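Local coordinates for protein exopolygalacturonase (Yersinia enterocolitica, PDB 2UVF) that hydrolyses pectin-derived polygalacturonate from the chain end as a family 28 exopolygalacturonase, probably in the periplasm, at residues E61-I66 and F482-M487. Sequence-based numbering, arbitrary orientation.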
loop_
_atom_site.group_PDB
_atom_site.type_symbol
_atom_site.label_atom_id
_atom_site.label_comp_id
_atom_site.label_asym_id
_atom_site.label_seq_id
_atom_site.Cartn_x
_atom_site.Cartn_y
_atom_site.Cartn_z
ATOM N N GLU A 61 -6.405 20.523 4.554
ATOM C CA GLU A 61 -5.018 20.766 4.156
ATOM C C GLU A 61 -4.151 21.285 5.310
ATOM O O GLU A 61 -2.987 20.906 5.453
ATOM C CB GLU A 61 -5.002 21.769 3.014
ATOM C CG GLU A 61 -3.670 21.954 2.330
ATOM C CD GLU A 61 -3.801 22.828 1.107
ATOM O OE1 GLU A 61 -4.299 23.972 1.240
ATOM O OE2 GLU A 61 -3.414 22.382 0.008
ATOM N N ASP A 62 -4.739 22.153 6.127
ATOM C CA ASP A 62 -4.040 22.862 7.196
ATOM C C ASP A 62 -4.630 22.428 8.531
ATOM O O ASP A 62 -5.770 22.785 8.858
ATOM C CB ASP A 62 -4.210 24.374 6.982
ATOM C CG ASP A 62 -3.606 25.227 8.109
ATOM O OD1 ASP A 62 -2.803 24.729 8.942
ATOM O OD2 ASP A 62 -3.953 26.424 8.148
ATOM N N THR A 63 -3.855 21.648 9.289
ATOM C CA THR A 63 -4.316 21.089 10.556
ATOM C C THR A 63 -3.570 21.713 11.733
ATOM O O THR A 63 -3.592 21.186 12.843
ATOM C CB THR A 63 -4.158 19.529 10.595
ATOM O OG1 THR A 63 -2.775 19.184 10.524
ATOM C CG2 THR A 63 -4.890 18.859 9.439
ATOM N N ARG A 64 -2.917 22.844 11.485
ATOM C CA ARG A 64 -2.120 23.543 12.497
ATOM C C ARG A 64 -2.814 23.732 13.852
ATOM O O ARG A 64 -2.152 23.720 14.904
ATOM C CB ARG A 64 -1.662 24.900 11.965
ATOM C CG ARG A 64 -0.432 24.828 11.083
ATOM C CD ARG A 64 0.039 26.210 10.634
ATOM N NE ARG A 64 -0.805 26.780 9.581
ATOM C CZ ARG A 64 -0.852 28.079 9.283
ATOM N NH1 ARG A 64 -0.117 28.939 9.971
ATOM N NH2 ARG A 64 -1.636 28.523 8.310
ATOM N N LYS A 65 -4.139 23.908 13.831
ATOM C CA LYS A 65 -4.882 24.218 15.051
ATOM C C LYS A 65 -5.724 23.027 15.543
ATOM O O LYS A 65 -6.267 23.055 16.654
ATOM C CB LYS A 65 -5.721 25.491 14.859
ATOM C CG LYS A 65 -5.049 26.560 13.942
ATOM C CD LYS A 65 -5.666 27.966 14.053
ATOM C CE LYS A 65 -5.127 28.746 15.270
ATOM N NZ LYS A 65 -6.099 29.793 15.745
ATOM N N ILE A 66 -5.805 21.975 14.727
ATOM C CA ILE A 66 -6.574 20.777 15.063
ATOM C C ILE A 66 -5.635 19.769 15.713
ATOM O O ILE A 66 -4.655 19.354 15.105
ATOM C CB ILE A 66 -7.262 20.161 13.797
ATOM C CG1 ILE A 66 -8.020 21.249 13.021
ATOM C CG2 ILE A 66 -8.197 18.999 14.185
ATOM C CD1 ILE A 66 -8.286 20.947 11.549
ATOM N N PHE A 482 0.759 14.793 -1.794
ATOM C CA PHE A 482 1.541 14.194 -0.731
ATOM C C PHE A 482 1.727 15.260 0.342
ATOM O O PHE A 482 2.551 16.149 0.210
ATOM C CB PHE A 482 2.883 13.715 -1.298
ATOM C CG PHE A 482 3.735 12.968 -0.318
ATOM C CD1 PHE A 482 3.714 11.570 -0.284
ATOM C CD2 PHE A 482 4.569 13.650 0.564
ATOM C CE1 PHE A 482 4.519 10.882 0.601
ATOM C CE2 PHE A 482 5.367 12.960 1.440
ATOM C CZ PHE A 482 5.340 11.572 1.462
ATOM N N ARG A 483 0.949 15.154 1.417
ATOM C CA ARG A 483 0.838 16.249 2.383
ATOM C C ARG A 483 0.705 15.789 3.833
ATOM O O ARG A 483 0.316 14.667 4.094
ATOM C CB ARG A 483 -0.343 17.175 2.011
ATOM C CG ARG A 483 -1.708 16.579 2.206
ATOM C CD ARG A 483 -2.766 17.640 2.082
ATOM N NE ARG A 483 -4.101 17.150 2.395
ATOM C CZ ARG A 483 -5.230 17.646 1.878
ATOM N NH1 ARG A 483 -5.188 18.641 0.992
ATOM N NH2 ARG A 483 -6.397 17.130 2.229
ATOM N N ASN A 484 0.997 16.689 4.771
ATOM C CA ASN A 484 0.769 16.401 6.176
ATOM C C ASN A 484 1.390 15.065 6.569
ATOM O O ASN A 484 0.769 14.242 7.225
ATOM C CB ASN A 484 -0.717 16.413 6.482
ATOM C CG ASN A 484 -1.336 17.768 6.282
ATOM O OD1 ASN A 484 -0.642 18.786 6.287
ATOM N ND2 ASN A 484 -2.650 17.792 6.104
ATOM N N ASN A 485 2.632 14.877 6.142
ATOM C CA ASN A 485 3.396 13.666 6.420
ATOM C C ASN A 485 4.679 14.050 7.100
ATOM O O ASN A 485 5.298 15.051 6.738
ATOM C CB ASN A 485 3.751 12.935 5.115
ATOM C CG ASN A 485 2.542 12.434 4.381
ATOM O OD1 ASN A 485 2.424 12.595 3.164
ATOM N ND2 ASN A 485 1.636 11.829 5.096
ATOM N N ALA A 486 5.100 13.222 8.056
ATOM C CA ALA A 486 6.370 13.421 8.727
ATOM C C ALA A 486 7.314 12.265 8.483
ATOM O O ALA A 486 6.916 11.110 8.531
ATOM C CB ALA A 486 6.165 13.657 10.234
ATOM N N MET A 487 8.586 12.579 8.249
ATOM C CA MET A 487 9.534 11.553 7.843
ATOM C C MET A 487 10.891 11.703 8.511
ATOM O O MET A 487 11.351 12.813 8.741
ATOM C CB MET A 487 9.697 11.552 6.325
ATOM C CG MET A 487 8.378 11.709 5.554
ATOM S SD MET A 487 8.473 11.134 3.840
ATOM C CE MET A 487 9.113 12.506 2.940
HETATM O O HOH W 1 -3.406 19.817 -0.669
HETATM O O HOH W 2 -1.171 21.093 8.304
#
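N484 reaches across to the 61-66 loop with its amide: ND2 donates to the backbone O of E61 at 3.2 Å. The E61 oxygen lies close to the amide plane of N484, yet ND2 stands 55° out of the carbonyl plane. On the other branch OD1 accepts a hydrogen bond from a water that in turn accepts from T63 N, and it also accepts from N526; with both ends of the amide engaged, its rotation is fixed. T63 adds its methyl CG2, which comes within 4.2 Å of N484 ND2. Next door, one face of the R483 guanidinium packs over E61 CA, offset toward the rim of the group, while its NH1 sits 3.7 Å from E61 CB. With CG anti to the backbone N (chi1 -170°), E61 runs out past R483 NH1 at about a right angle to the arginine, bringing OE2 to a water that also meets NH1, 2.7 Å from each. Direct pairing is missed, OE2 being 4.3 Å from R483 NH1. Both charges have salt-bridge partners elsewhere, E61 with K525 and R483 with E454. Here a fibronectin type III domain loop docks on a corner of the right-handed parallel beta-helix characteristic of family 28 glycoside hydrolases.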